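Coenzyme PQQ synthesis protein B (Methylobacterium extorquens, PDB 4Z7R) belongs to the metallo-beta-lactamase superfamily, binds zinc and takes part in pyrroloquinoline quinone biosynthesis, where it may help carry the cofactor or its precursor to the periplasm. Local coordinates at residues L213-T218 with R261-I266; R50-N55 with I81-L86; T107-P112 with Q135-N140; V14-C19 with I266-P271. All blocks are in the same frame, centred on the assembly; numbering follows the deposited sequence.

Interaction 1 of 4, residues L213-T218 with R261-I266. With ZN (zinc ion), chain D.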
loop_
_atom_site.group_PDB
_atom_site.type_symbol
_atom_site.label_atom_id
_atom_site.label_comp_id
_atom_site.label_asym_id
_atom_site.label_seq_id
_atom_site.Cartn_x
_atom_site.Cartn_y
_atom_site.Cartn_z
ATOM N N LEU A 213 -25.130 -3.776 8.782
ATOM C CA LEU A 213 -24.157 -3.089 9.618
ATOM C C LEU A 213 -22.776 -3.700 9.424
ATOM O O LEU A 213 -22.585 -4.898 9.617
ATOM C CB LEU A 213 -24.551 -3.153 11.097
ATOM C CG LEU A 213 -23.457 -2.671 12.056
ATOM C CD1 LEU A 213 -23.187 -1.178 11.889
ATOM C CD2 LEU A 213 -23.813 -3.001 13.502
ATOM N N LEU A 214 -21.819 -2.875 9.021
ATOM C CA LEU A 214 -20.430 -3.300 8.960
ATOM C C LEU A 214 -19.702 -2.603 10.097
ATOM O O LEU A 214 -19.592 -1.375 10.114
ATOM C CB LEU A 214 -19.806 -2.974 7.602
ATOM C CG LEU A 214 -20.009 -3.987 6.465
ATOM C CD1 LEU A 214 -21.481 -4.321 6.223
ATOM C CD2 LEU A 214 -19.360 -3.475 5.190
ATOM N N PHE A 215 -19.219 -3.389 11.054
ATOM C CA PHE A 215 -18.799 -2.840 12.341
ATOM C C PHE A 215 -17.423 -3.317 12.811
ATOM O O PHE A 215 -17.005 -4.440 12.520
ATOM C CB PHE A 215 -19.851 -3.173 13.403
ATOM C CG PHE A 215 -19.646 -2.460 14.707
ATOM C CD1 PHE A 215 -20.075 -1.151 14.872
ATOM C CD2 PHE A 215 -19.036 -3.100 15.774
ATOM C CE1 PHE A 215 -19.889 -0.491 16.074
ATOM C CE2 PHE A 215 -18.850 -2.445 16.981
ATOM C CZ PHE A 215 -19.277 -1.139 17.130
ATOM N N ASP A 216 -16.740 -2.426 13.527
ATOM C CA ASP A 216 -15.476 -2.690 14.219
ATOM C C ASP A 216 -15.440 -4.092 14.822
ATOM O O ASP A 216 -16.173 -4.389 15.762
ATOM C CB ASP A 216 -15.273 -1.625 15.306
ATOM C CG ASP A 216 -13.877 -1.633 15.914
ATOM O OD1 ASP A 216 -13.206 -2.686 15.946
ATOM O OD2 ASP A 216 -13.451 -0.552 16.375
ATOM N N GLY A 217 -14.570 -4.937 14.277
ATOM C CA GLY A 217 -14.355 -6.273 14.803
ATOM C C GLY A 217 -12.894 -6.523 15.133
ATOM O O GLY A 217 -12.406 -7.647 15.018
ATOM N N THR A 218 -12.196 -5.465 15.532
ATOM C CA THR A 218 -10.753 -5.517 15.746
ATOM C C THR A 218 -10.325 -6.606 16.730
ATOM O O THR A 218 -9.422 -7.391 16.438
ATOM C CB THR A 218 -10.222 -4.161 16.246
ATOM O OG1 THR A 218 -10.657 -3.122 15.361
ATOM C CG2 THR A 218 -8.699 -4.171 16.306
ATOM N N ARG A 261 -25.518 -8.446 10.041
ATOM C CA ARG A 261 -24.417 -8.011 10.894
ATOM C C ARG A 261 -23.095 -8.542 10.359
ATOM O O ARG A 261 -22.928 -9.750 10.208
ATOM C CB ARG A 261 -24.618 -8.487 12.337
ATOM C CG ARG A 261 -25.769 -7.832 13.090
ATOM C CD ARG A 261 -26.088 -8.615 14.361
ATOM N NE ARG A 261 -26.896 -7.857 15.317
ATOM C CZ ARG A 261 -28.213 -7.709 15.233
ATOM N NH1 ARG A 261 -28.882 -8.266 14.234
ATOM N NH2 ARG A 261 -28.863 -7.004 16.150
ATOM N N VAL A 262 -22.169 -7.640 10.054
ATOM C CA VAL A 262 -20.873 -8.034 9.507
ATOM C C VAL A 262 -19.723 -7.345 10.234
ATOM O O VAL A 262 -19.705 -6.122 10.369
ATOM C CB VAL A 262 -20.764 -7.708 7.998
ATOM C CG1 VAL A 262 -19.438 -8.219 7.441
ATOM C CG2 VAL A 262 -21.936 -8.297 7.228
ATOM N N PHE A 263 -18.768 -8.137 10.713
ATOM C CA PHE A 263 -17.564 -7.587 11.319
ATOM C C PHE A 263 -16.520 -7.281 10.257
ATOM O O PHE A 263 -16.220 -8.129 9.422
ATOM C CB PHE A 263 -16.973 -8.551 12.350
ATOM C CG PHE A 263 -17.658 -8.515 13.683
ATOM C CD1 PHE A 263 -17.705 -7.341 14.418
ATOM C CD2 PHE A 263 -18.230 -9.657 14.214
ATOM C CE1 PHE A 263 -18.326 -7.304 15.655
ATOM C CE2 PHE A 263 -18.848 -9.628 15.452
ATOM C CZ PHE A 263 -18.899 -8.449 16.170
ATOM N N VAL A 264 -15.979 -6.068 10.291
ATOM C CA VAL A 264 -14.830 -5.709 9.470
ATOM C C VAL A 264 -13.723 -5.169 10.371
ATOM O O VAL A 264 -13.884 -5.130 11.593
ATOM C CB VAL A 264 -15.196 -4.659 8.395
ATOM C CG1 VAL A 264 -16.262 -5.209 7.460
ATOM C CG2 VAL A 264 -15.674 -3.368 9.046
ATOM N N HIS A 265 -12.608 -4.761 9.769
ATOM C CA HIS A 265 -11.482 -4.187 10.504
ATOM C C HIS A 265 -10.989 -5.143 11.586
ATOM O O HIS A 265 -10.757 -4.741 12.725
ATOM C CB HIS A 265 -11.878 -2.840 11.125
ATOM C CG HIS A 265 -10.716 -2.012 11.575
ATOM N ND1 HIS A 265 -10.122 -2.171 12.810
ATOM C CD2 HIS A 265 -10.047 -1.008 10.962
ATOM C CE1 HIS A 265 -9.133 -1.305 12.933
ATOM N NE2 HIS A 265 -9.065 -0.587 11.826
ATOM N N ILE A 266 -10.852 -6.414 11.226
ATOM C CA ILE A 266 -10.439 -7.451 12.165
ATOM C C ILE A 266 -8.917 -7.571 12.261
ATOM O O ILE A 266 -8.243 -7.771 11.253
ATOM C CB ILE A 266 -11.041 -8.806 11.766
ATOM C CG1 ILE A 266 -12.562 -8.671 11.626
ATOM C CG2 ILE A 266 -10.687 -9.868 12.788
ATOM C CD1 ILE A 266 -13.201 -9.744 10.782
HETATM ZN ZN ZN D . -7.478 0.765 11.510
HETATM O O HOH W 1 -5.936 -0.243 12.833
HETATM O O HOH W 2 -8.485 2.528 11.542
#
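Leu-213 to Asp-216 pair in parallel with Arg-261 to Val-264, the short strand axes 37° apart, through bonds that begin with Val-262 N to Leu-213 O and run on past the strands to Gly-217 N and Val-264 O (2.8 Å). On one face of the sheet CD1 of Leu-214 rests on CB of Val-262 at 3.9 Å, the two side chains pointing the same way, while its CG meets CG1 of Val-264. On the other face CE1 of Phe-263 lies at the edge of the Phe-215 ring, 4.3 Å from CD2. CA of Gly-217 comes within 3.5 Å of Phe-263 CD1.

Beyond the strands, ND1 of His-265 donates to OG1 of Thr-218 (2.8 Å) close to the ring plane. That hydroxyl donates to OD1 of Asp-216 (2.7 Å), which also accepts from Thr-218 N in an Asx turn. These bonds help hold the imidazole's rotation, with NE2 2.1 Å from a zinc ion also bound by Asp-92 and two waters. His-265 thus follows directly on a strand end, as metal ligands do in the metallo-beta-lactamase fold. Strands 188-193 and 288-290 flank the pair in the sheet, and helix 249-252 packs against Phe-215 and Phe-263.

Interaction 2 of 4, residues R50-N55 with I81-L86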
loop_
_atom_site.group_PDB
_atom_site.type_symbol
_atom_site.label_atom_id
_atom_site.label_comp_id
_atom_site.label_asym_id
_atom_site.label_seq_id
_atom_site.Cartn_x
_atom_site.Cartn_y
_atom_site.Cartn_z
ATOM N N ARG A 50 -20.656 3.457 -10.881
ATOM C CA ARG A 50 -20.058 4.627 -10.252
ATOM C C ARG A 50 -19.918 4.369 -8.758
ATOM O O ARG A 50 -20.906 4.115 -8.071
ATOM C CB ARG A 50 -20.910 5.869 -10.514
ATOM C CG ARG A 50 -20.970 6.269 -11.981
ATOM C CD ARG A 50 -22.002 7.359 -12.215
ATOM N NE ARG A 50 -23.356 6.882 -11.944
ATOM C CZ ARG A 50 -24.454 7.614 -12.103
ATOM N NH1 ARG A 50 -24.362 8.866 -12.530
ATOM N NH2 ARG A 50 -25.642 7.094 -11.834
ATOM N N TRP A 51 -18.689 4.437 -8.256
ATOM C CA TRP A 51 -18.410 3.969 -6.904
ATOM C C TRP A 51 -17.861 5.032 -5.964
ATOM O O TRP A 51 -17.120 5.930 -6.368
ATOM C CB TRP A 51 -17.430 2.795 -6.950
ATOM C CG TRP A 51 -17.966 1.598 -7.661
ATOM C CD1 TRP A 51 -18.023 1.401 -9.009
ATOM C CD2 TRP A 51 -18.531 0.428 -7.060
ATOM N NE1 TRP A 51 -18.589 0.180 -9.286
ATOM C CE2 TRP A 51 -18.909 -0.438 -8.106
ATOM C CE3 TRP A 51 -18.754 0.029 -5.738
ATOM C CZ2 TRP A 51 -19.498 -1.679 -7.872
ATOM C CZ3 TRP A 51 -19.343 -1.202 -5.508
ATOM C CH2 TRP A 51 -19.705 -2.042 -6.569
ATOM N N LEU A 52 -18.248 4.912 -4.699
ATOM C CA LEU A 52 -17.649 5.674 -3.620
ATOM C C LEU A 52 -16.703 4.771 -2.847
ATOM O O LEU A 52 -17.096 3.694 -2.398
ATOM C CB LEU A 52 -18.716 6.237 -2.680
ATOM C CG LEU A 52 -18.197 6.768 -1.338
ATOM C CD1 LEU A 52 -17.450 8.082 -1.520
ATOM C CD2 LEU A 52 -19.333 6.923 -0.330
ATOM N N LEU A 53 -15.458 5.208 -2.696
ATOM C CA LEU A 53 -14.494 4.482 -1.883
ATOM C C LEU A 53 -14.533 4.977 -0.446
ATOM O O LEU A 53 -14.370 6.167 -0.188
ATOM C CB LEU A 53 -13.083 4.637 -2.455
ATOM C CG LEU A 53 -12.016 3.703 -1.889
ATOM C CD1 LEU A 53 -12.177 2.316 -2.459
ATOM C CD2 LEU A 53 -10.628 4.247 -2.191
ATOM N N LEU A 54 -14.751 4.061 0.490
ATOM C CA LEU A 54 -14.709 4.418 1.900
ATOM C C LEU A 54 -13.373 3.989 2.492
ATOM O O LEU A 54 -13.104 2.797 2.641
ATOM C CB LEU A 54 -15.882 3.797 2.659
ATOM C CG LEU A 54 -17.200 4.533 2.377
ATOM C CD1 LEU A 54 -18.014 3.819 1.307
ATOM C CD2 LEU A 54 -18.015 4.737 3.641
ATOM N N ASN A 55 -12.545 4.989 2.792
ATOM C CA ASN A 55 -11.167 4.832 3.262
ATOM C C ASN A 55 -10.247 4.328 2.151
ATOM O O ASN A 55 -10.675 3.627 1.227
ATOM C CB ASN A 55 -11.114 3.943 4.515
ATOM C CG ASN A 55 -11.808 4.575 5.707
ATOM O OD1 ASN A 55 -11.620 5.758 5.995
ATOM N ND2 ASN A 55 -12.614 3.788 6.409
ATOM N N ILE A 81 -14.044 4.755 -9.686
ATOM C CA ILE A 81 -13.997 5.452 -8.406
ATOM C C ILE A 81 -14.252 6.938 -8.623
ATOM O O ILE A 81 -13.427 7.642 -9.208
ATOM C CB ILE A 81 -12.645 5.246 -7.694
ATOM C CG1 ILE A 81 -12.402 3.757 -7.446
ATOM C CG2 ILE A 81 -12.612 6.013 -6.381
ATOM C CD1 ILE A 81 -11.033 3.435 -6.889
ATOM N N HIS A 82 -15.403 7.407 -8.151
ATOM C CA HIS A 82 -15.797 8.801 -8.329
ATOM C C HIS A 82 -15.457 9.653 -7.118
ATOM O O HIS A 82 -15.237 10.856 -7.242
ATOM C CB HIS A 82 -17.301 8.900 -8.604
ATOM C CG HIS A 82 -17.672 8.698 -10.040
ATOM N ND1 HIS A 82 -17.065 7.757 -10.841
ATOM C CD2 HIS A 82 -18.592 9.316 -10.816
ATOM C CE1 HIS A 82 -17.594 7.804 -12.051
ATOM N NE2 HIS A 82 -18.524 8.741 -12.062
ATOM N N ALA A 83 -15.415 9.032 -5.945
ATOM C CA ALA A 83 -15.169 9.777 -4.719
ATOM C C ALA A 83 -14.551 8.907 -3.635
ATOM O O ALA A 83 -14.690 7.685 -3.646
ATOM C CB ALA A 83 -16.466 10.404 -4.217
ATOM N N VAL A 84 -13.858 9.549 -2.701
ATOM C CA VAL A 84 -13.291 8.849 -1.559
ATOM C C VAL A 84 -13.728 9.546 -0.279
ATOM O O VAL A 84 -13.689 10.775 -0.185
ATOM C CB VAL A 84 -11.750 8.789 -1.623
ATOM C CG1 VAL A 84 -11.188 8.054 -0.406
ATOM C CG2 VAL A 84 -11.302 8.115 -2.906
ATOM N N LEU A 85 -14.185 8.756 0.685
ATOM C CA LEU A 85 -14.564 9.271 1.993
ATOM C C LEU A 85 -13.693 8.637 3.077
ATOM O O LEU A 85 -13.513 7.422 3.103
ATOM C CB LEU A 85 -16.049 9.010 2.266
ATOM C CG LEU A 85 -16.532 9.139 3.711
ATOM C CD1 LEU A 85 -16.470 10.587 4.174
ATOM C CD2 LEU A 85 -17.946 8.591 3.849
ATOM N N LEU A 86 -13.154 9.468 3.963
ATOM C CA LEU A 86 -12.372 8.985 5.101
ATOM C C LEU A 86 -13.190 8.990 6.387
ATOM O O LEU A 86 -13.837 9.985 6.708
ATOM C CB LEU A 86 -11.117 9.837 5.291
ATOM C CG LEU A 86 -10.257 10.071 4.051
ATOM C CD1 LEU A 86 -9.145 11.069 4.352
ATOM C CD2 LEU A 86 -9.689 8.759 3.551
#
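Leu-53 packs its CB against CG2 of Val-84 at 3.9 Å and, slightly farther off, against CG2 of Ile-81, all three side chains on one face of the sheet. Leu-53 N donates to Ala-83 O, and Leu-53 O accepts from Leu-85 N at 2.7 Å. On the other face CD2 of Leu-85 meets CD2 of Leu-54 at 3.9 Å, and its CB lies near CD1 of Leu-52. With CG of Leu-52 anti to the backbone N (chi1 166°), that same CD1 leans across to CB of Ala-83 at 3.7 Å.

Strands 51-54 and 81-85 are the parallel pair of a beta-alpha-beta crossover, connected through helix 60-66, in one sheet of the metallo-beta-lactamase fold. A beta bulge at His-82, the extra residue opposite the Trp-51 to Leu-52 step, shifts the register by one, and its side chain leaves toward the first strand. Over one face of the His-82 imidazole lies CG of Arg-50, 3.9 Å from the ring centroid, in a CH-pi contact; the guanidinium stands at 90° to the ring and reaches Asp-47 in a salt bridge. Asn-55 N donates to Leu-85 O, while OD1 of Asn-55 accepts from Thr-87 N.

Interaction 3 of 4, residues T107-P112 with Q135-N140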
loop_
_atom_site.group_PDB
_atom_site.type_symbol
_atom_site.label_atom_id
_atom_site.label_comp_id
_atom_site.label_asym_id
_atom_site.label_seq_id
_atom_site.Cartn_x
_atom_site.Cartn_y
_atom_site.Cartn_z
ATOM N N THR A 107 -13.491 13.447 -5.932
ATOM C CA THR A 107 -13.675 14.310 -4.772
ATOM C C THR A 107 -13.347 13.551 -3.490
ATOM O O THR A 107 -13.869 12.461 -3.247
ATOM C CB THR A 107 -15.110 14.872 -4.681
ATOM O OG1 THR A 107 -15.426 15.589 -5.882
ATOM C CG2 THR A 107 -15.230 15.822 -3.499
ATOM N N LEU A 108 -12.463 14.129 -2.686
ATOM C CA LEU A 108 -12.104 13.562 -1.396
ATOM C C LEU A 108 -12.923 14.210 -0.282
ATOM O O LEU A 108 -12.865 15.425 -0.085
ATOM C CB LEU A 108 -10.606 13.735 -1.137
ATOM C CG LEU A 108 -10.059 13.264 0.209
ATOM C CD1 LEU A 108 -10.300 11.771 0.390
ATOM C CD2 LEU A 108 -8.577 13.585 0.305
ATOM N N TYR A 109 -13.684 13.389 0.437
ATOM C CA TYR A 109 -14.544 13.856 1.521
ATOM C C TYR A 109 -14.032 13.436 2.893
ATOM O O TYR A 109 -13.591 12.302 3.076
ATOM C CB TYR A 109 -15.968 13.325 1.359
ATOM C CG TYR A 109 -16.699 13.772 0.114
ATOM C CD1 TYR A 109 -17.459 14.936 0.109
ATOM C CD2 TYR A 109 -16.660 13.010 -1.044
ATOM C CE1 TYR A 109 -18.146 15.338 -1.029
ATOM C CE2 TYR A 109 -17.341 13.400 -2.183
ATOM C CZ TYR A 109 -18.083 14.564 -2.169
ATOM O OH TYR A 109 -18.754 14.951 -3.306
ATOM N N ALA A 110 -14.099 14.357 3.849
ATOM C CA ALA A 110 -13.813 14.055 5.250
ATOM C C ALA A 110 -14.320 15.186 6.136
ATOM O O ALA A 110 -14.710 16.241 5.641
ATOM C CB ALA A 110 -12.323 13.829 5.468
ATOM N N THR A 111 -14.346 14.958 7.445
ATOM C CA THR A 111 -14.669 16.029 8.379
ATOM C C THR A 111 -13.570 17.089 8.296
ATOM O O THR A 111 -12.467 16.788 7.833
ATOM C CB THR A 111 -14.800 15.507 9.818
ATOM O OG1 THR A 111 -13.545 14.965 10.249
ATOM C CG2 THR A 111 -15.874 14.434 9.893
ATOM N N PRO A 112 -13.861 18.329 8.730
ATOM C CA PRO A 112 -12.834 19.376 8.659
ATOM C C PRO A 112 -11.542 19.003 9.387
ATOM O O PRO A 112 -10.456 19.280 8.881
ATOM C CB PRO A 112 -13.512 20.572 9.333
ATOM C CG PRO A 112 -14.965 20.360 9.068
ATOM C CD PRO A 112 -15.160 18.870 9.173
ATOM N N GLN A 135 -13.254 18.223 -0.177
ATOM C CA GLN A 135 -14.500 18.785 0.325
ATOM C C GLN A 135 -14.769 18.331 1.752
ATOM O O GLN A 135 -14.930 17.139 2.011
ATOM C CB GLN A 135 -15.664 18.378 -0.582
ATOM C CG GLN A 135 -17.028 18.856 -0.104
ATOM C CD GLN A 135 -17.116 20.366 -0.057
ATOM O OE1 GLN A 135 -16.992 21.035 -1.081
ATOM N NE2 GLN A 135 -17.331 20.911 1.134
ATOM N N THR A 136 -14.807 19.282 2.678
ATOM C CA THR A 136 -15.133 18.972 4.063
ATOM C C THR A 136 -16.624 18.705 4.226
ATOM O O THR A 136 -17.457 19.305 3.543
ATOM C CB THR A 136 -14.712 20.102 5.027
ATOM O OG1 THR A 136 -15.360 21.323 4.657
ATOM C CG2 THR A 136 -13.203 20.303 4.993
ATOM N N ILE A 137 -16.953 17.807 5.145
ATOM C CA ILE A 137 -18.340 17.516 5.468
ATOM C C ILE A 137 -18.479 17.620 6.983
ATOM O O ILE A 137 -17.603 17.176 7.722
ATOM C CB ILE A 137 -18.761 16.111 4.973
ATOM C CG1 ILE A 137 -18.554 15.988 3.460
ATOM C CG2 ILE A 137 -20.212 15.818 5.327
ATOM C CD1 ILE A 137 -19.496 16.852 2.639
ATOM N N ALA A 138 -19.594 18.172 7.446
ATOM C CA ALA A 138 -19.797 18.385 8.874
ATOM C C ALA A 138 -20.497 17.190 9.498
ATOM O O ALA A 138 -21.127 16.404 8.794
ATOM C CB ALA A 138 -20.598 19.660 9.111
ATOM N N LEU A 139 -20.358 17.033 10.813
ATOM C CA LEU A 139 -21.099 15.997 11.521
ATOM C C LEU A 139 -22.589 16.180 11.270
ATOM O O LEU A 139 -23.075 17.309 11.223
ATOM C CB LEU A 139 -20.796 16.035 13.022
ATOM C CG LEU A 139 -19.347 15.727 13.412
ATOM C CD1 LEU A 139 -19.146 15.845 14.916
ATOM C CD2 LEU A 139 -18.946 14.343 12.918
ATOM N N ASN A 140 -23.286 15.057 11.091
ATOM C CA ASN A 140 -24.732 15.002 10.851
ATOM C C ASN A 140 -25.164 15.533 9.483
ATOM O O ASN A 140 -26.355 15.545 9.174
ATOM C CB ASN A 140 -25.504 15.742 11.950
ATOM C CG ASN A 140 -25.220 15.195 13.333
ATOM O OD1 ASN A 140 -24.838 14.035 13.490
ATOM N ND2 ASN A 140 -25.427 16.025 14.349
#
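Gln-135 pairs with Tyr-109 where strand 132-136 runs parallel to strand 106-110, the two joined through helix 112-119 as a beta-alpha-beta unit at the margin of a mixed sheet. Gln-135 N donates to Leu-108 O (2.8 Å), and its carbonyl accepts a weak bond from Ala-110 N. The side chain leaves with CG anti to the backbone N (chi1 177°), which lays CG obliquely against CE1 of the Tyr-109 ring at 3.8 Å. Its CB touches CG2 of Thr-107, and that methyl lies over the rim of one face of the tyrosine ring. A bend at chi2 then folds the amide back, and NE2 bonds to Thr-136 O.

Thr-136 lies on the other face of the sheet, where its CG2 touches CA of Pro-112 at 3.8 Å and the two side chains cross at about a right angle. At Ile-137 the strand has ended, yet its N still donates to Ala-110 O (2.8 Å). Its CG1 meets the edge of the Tyr-109 ring at CD1, 3.7 Å away. Ile-137 O is buried without a hydrogen-bond partner, but CA-H of Thr-111 points almost straight at it, CA to O 3.2 Å and 174° at the hydrogen.

Interaction 4 of 4, residues V14-C19 with I266-P271. With ZN (zinc ion), chain C.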
loop_
_atom_site.group_PDB
_atom_site.type_symbol
_atom_site.label_atom_id
_atom_site.label_comp_id
_atom_site.label_asym_id
_atom_site.label_seq_id
_atom_site.Cartn_x
_atom_site.Cartn_y
_atom_site.Cartn_z
ATOM N N VAL A 14 -3.648 -9.089 7.247
ATOM C CA VAL A 14 -3.390 -10.475 7.620
ATOM C C VAL A 14 -2.719 -11.175 6.442
ATOM O O VAL A 14 -3.316 -11.293 5.375
ATOM C CB VAL A 14 -4.678 -11.232 8.006
ATOM C CG1 VAL A 14 -4.337 -12.617 8.518
ATOM C CG2 VAL A 14 -5.467 -10.464 9.059
ATOM N N PRO A 15 -1.467 -11.624 6.621
ATOM C CA PRO A 15 -0.668 -11.448 7.838
ATOM C C PRO A 15 -0.104 -10.038 7.957
ATOM O O PRO A 15 -0.147 -9.269 6.997
ATOM C CB PRO A 15 0.462 -12.462 7.658
ATOM C CG PRO A 15 0.669 -12.488 6.175
ATOM C CD PRO A 15 -0.715 -12.338 5.574
ATOM N N GLN A 16 0.418 -9.709 9.131
ATOM C CA GLN A 16 1.116 -8.448 9.326
ATOM C C GLN A 16 2.602 -8.676 9.062
ATOM O O GLN A 16 3.148 -9.717 9.428
ATOM C CB GLN A 16 0.870 -7.911 10.732
ATOM C CG GLN A 16 1.605 -6.631 11.071
ATOM C CD GLN A 16 1.175 -6.082 12.412
ATOM O OE1 GLN A 16 -0.003 -5.799 12.629
ATOM N NE2 GLN A 16 2.122 -5.959 13.331
ATOM N N TRP A 17 3.243 -7.709 8.413
ATOM C CA TRP A 17 4.569 -7.916 7.825
ATOM C C TRP A 17 5.636 -8.352 8.824
ATOM O O TRP A 17 6.589 -9.034 8.454
ATOM C CB TRP A 17 5.031 -6.642 7.117
ATOM C CG TRP A 17 5.431 -5.539 8.039
ATOM C CD1 TRP A 17 4.600 -4.719 8.753
ATOM C CD2 TRP A 17 6.768 -5.119 8.341
ATOM N NE1 TRP A 17 5.341 -3.818 9.481
ATOM C CE2 TRP A 17 6.673 -4.041 9.243
ATOM C CE3 TRP A 17 8.035 -5.547 7.931
ATOM C CZ2 TRP A 17 7.798 -3.390 9.749
ATOM C CZ3 TRP A 17 9.150 -4.900 8.431
ATOM C CH2 TRP A 17 9.024 -3.831 9.328
ATOM N N ASN A 18 5.478 -7.962 10.084
ATOM C CA ASN A 18 6.448 -8.334 11.111
ATOM C C ASN A 18 5.845 -9.190 12.220
ATOM O O ASN A 18 6.346 -9.207 13.343
ATOM C CB ASN A 18 7.074 -7.078 11.722
ATOM C CG ASN A 18 6.076 -6.266 12.525
ATOM O OD1 ASN A 18 4.872 -6.321 12.274
ATOM N ND2 ASN A 18 6.572 -5.512 13.499
ATOM N N CYS A 19 4.763 -9.896 11.914
ATOM C CA CYS A 19 4.109 -10.709 12.930
ATOM C C CYS A 19 4.170 -12.196 12.625
ATOM O O CYS A 19 3.947 -12.617 11.492
ATOM C CB CYS A 19 2.650 -10.283 13.098
ATOM S SG CYS A 19 1.834 -11.086 14.493
ATOM N N ILE A 266 -10.852 -6.414 11.226
ATOM C CA ILE A 266 -10.439 -7.451 12.165
ATOM C C ILE A 266 -8.917 -7.571 12.261
ATOM O O ILE A 266 -8.243 -7.771 11.253
ATOM C CB ILE A 266 -11.041 -8.806 11.766
ATOM C CG1 ILE A 266 -12.562 -8.671 11.626
ATOM C CG2 ILE A 266 -10.687 -9.868 12.788
ATOM C CD1 ILE A 266 -13.201 -9.744 10.782
ATOM N N ASN A 267 -8.376 -7.456 13.472
ATOM C CA ASN A 267 -6.924 -7.510 13.640
ATOM C C ASN A 267 -6.390 -8.919 13.441
ATOM O O ASN A 267 -7.102 -9.897 13.663
ATOM C CB ASN A 267 -6.503 -6.993 15.015
ATOM C CG ASN A 267 -5.042 -6.580 15.055
ATOM O OD1 ASN A 267 -4.586 -5.814 14.211
ATOM N ND2 ASN A 267 -4.296 -7.103 16.025
ATOM N N ASN A 268 -5.129 -9.016 13.035
ATOM C CA ASN A 268 -4.507 -10.307 12.768
ATOM C C ASN A 268 -4.500 -11.227 13.986
ATOM O O ASN A 268 -4.332 -12.433 13.854
ATOM C CB ASN A 268 -3.074 -10.112 12.263
ATOM C CG ASN A 268 -2.145 -9.565 13.330
ATOM O OD1 ASN A 268 -1.578 -10.321 14.124
ATOM N ND2 ASN A 268 -1.981 -8.247 13.355
ATOM N N THR A 269 -4.678 -10.650 15.171
ATOM C CA THR A 269 -4.659 -11.411 16.416
ATOM C C THR A 269 -6.029 -11.954 16.831
ATOM O O THR A 269 -6.164 -12.568 17.887
ATOM C CB THR A 269 -4.118 -10.550 17.567
ATOM O OG1 THR A 269 -4.877 -9.336 17.640
ATOM C CG2 THR A 269 -2.658 -10.200 17.330
ATOM N N ASN A 270 -7.042 -11.739 16.002
ATOM C CA ASN A 270 -8.398 -12.145 16.361
ATOM C C ASN A 270 -8.702 -13.562 15.882
ATOM O O ASN A 270 -8.675 -13.832 14.683
ATOM C CB ASN A 270 -9.415 -11.156 15.788
ATOM C CG ASN A 270 -10.804 -11.322 16.384
ATOM O OD1 ASN A 270 -11.217 -12.426 16.737
ATOM N ND2 ASN A 270 -11.531 -10.217 16.502
ATOM N N PRO A 271 -9.008 -14.469 16.824
ATOM C CA PRO A 271 -9.227 -15.889 16.503
ATOM C C PRO A 271 -10.457 -16.172 15.632
ATOM O O PRO A 271 -10.595 -17.301 15.160
ATOM C CB PRO A 271 -9.384 -16.555 17.879
ATOM C CG PRO A 271 -9.583 -15.460 18.858
ATOM C CD PRO A 271 -9.039 -14.199 18.272
HETATM ZN ZN ZN C . -0.215 -11.861 13.767
#
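A zinc site joins two loops far apart in sequence: Cys-19 of residues 14-19 supplies SG at 2.3 Å from the metal, and Asn-268 of residues 266-271 supplies OD1 at 2.1 Å. The two ligand atoms are 3.5 Å apart and meet through the metal, with no hydrogen bond crossing between the loops. CG of Asn-268 sits between its backbone N and carbonyl carbon (chi1 68°), a turn that carries the amide oxygen to the zinc and leaves ND2 beside Gln-16. There OE1 of Gln-16 comes to 3.2 Å from ND2, but the angle is too poor for a hydrogen bond, and the amide planes stand 75° apart. Gln-16 NE2 instead donates to OD1 of Asn-18 at 3.0 Å, in the plane of both groups. CG2 of Val-14 packs on CA of Asn-268 at 3.8 Å.

Each loop folds through a type I turn, Gln-16 to Cys-19 and Asn-267 to Asn-270. Across the dimer interface Trp-17 NE1 bonds to Glu-102 of the second subunit. Cys-21 and Cys-24, a CxxC pair, complete four-coordination in a cysteine-rich site of three thiolates and one asparagine oxygen, resembling a structural zinc centre.

Overall arrangement
Interactions 2 and 3 are consecutive pairings in one sheet, their centres 12 Å apart: strands 81-85 and 106-110 are neighbours, joined by the bond from Tyr-109 N to Val-84 O (2.7 Å). Interaction 1 belongs to the other mixed sheet, its centre 19 Å from that of interaction 2; the side chain of Asn-55 nevertheless comes within about 8 Å of the zinc that His-265 binds. Interactions 1 and 4 share Ile-266, so one continuous run leads from His-265 at one zinc to Asn-268 at the other, and Thr-218 O probably accepts from Asn-267 N (3.1 Å). Interaction 4 closes a chain loop enclosing the rest and lies about 31 Å from interaction 3, centre to centre.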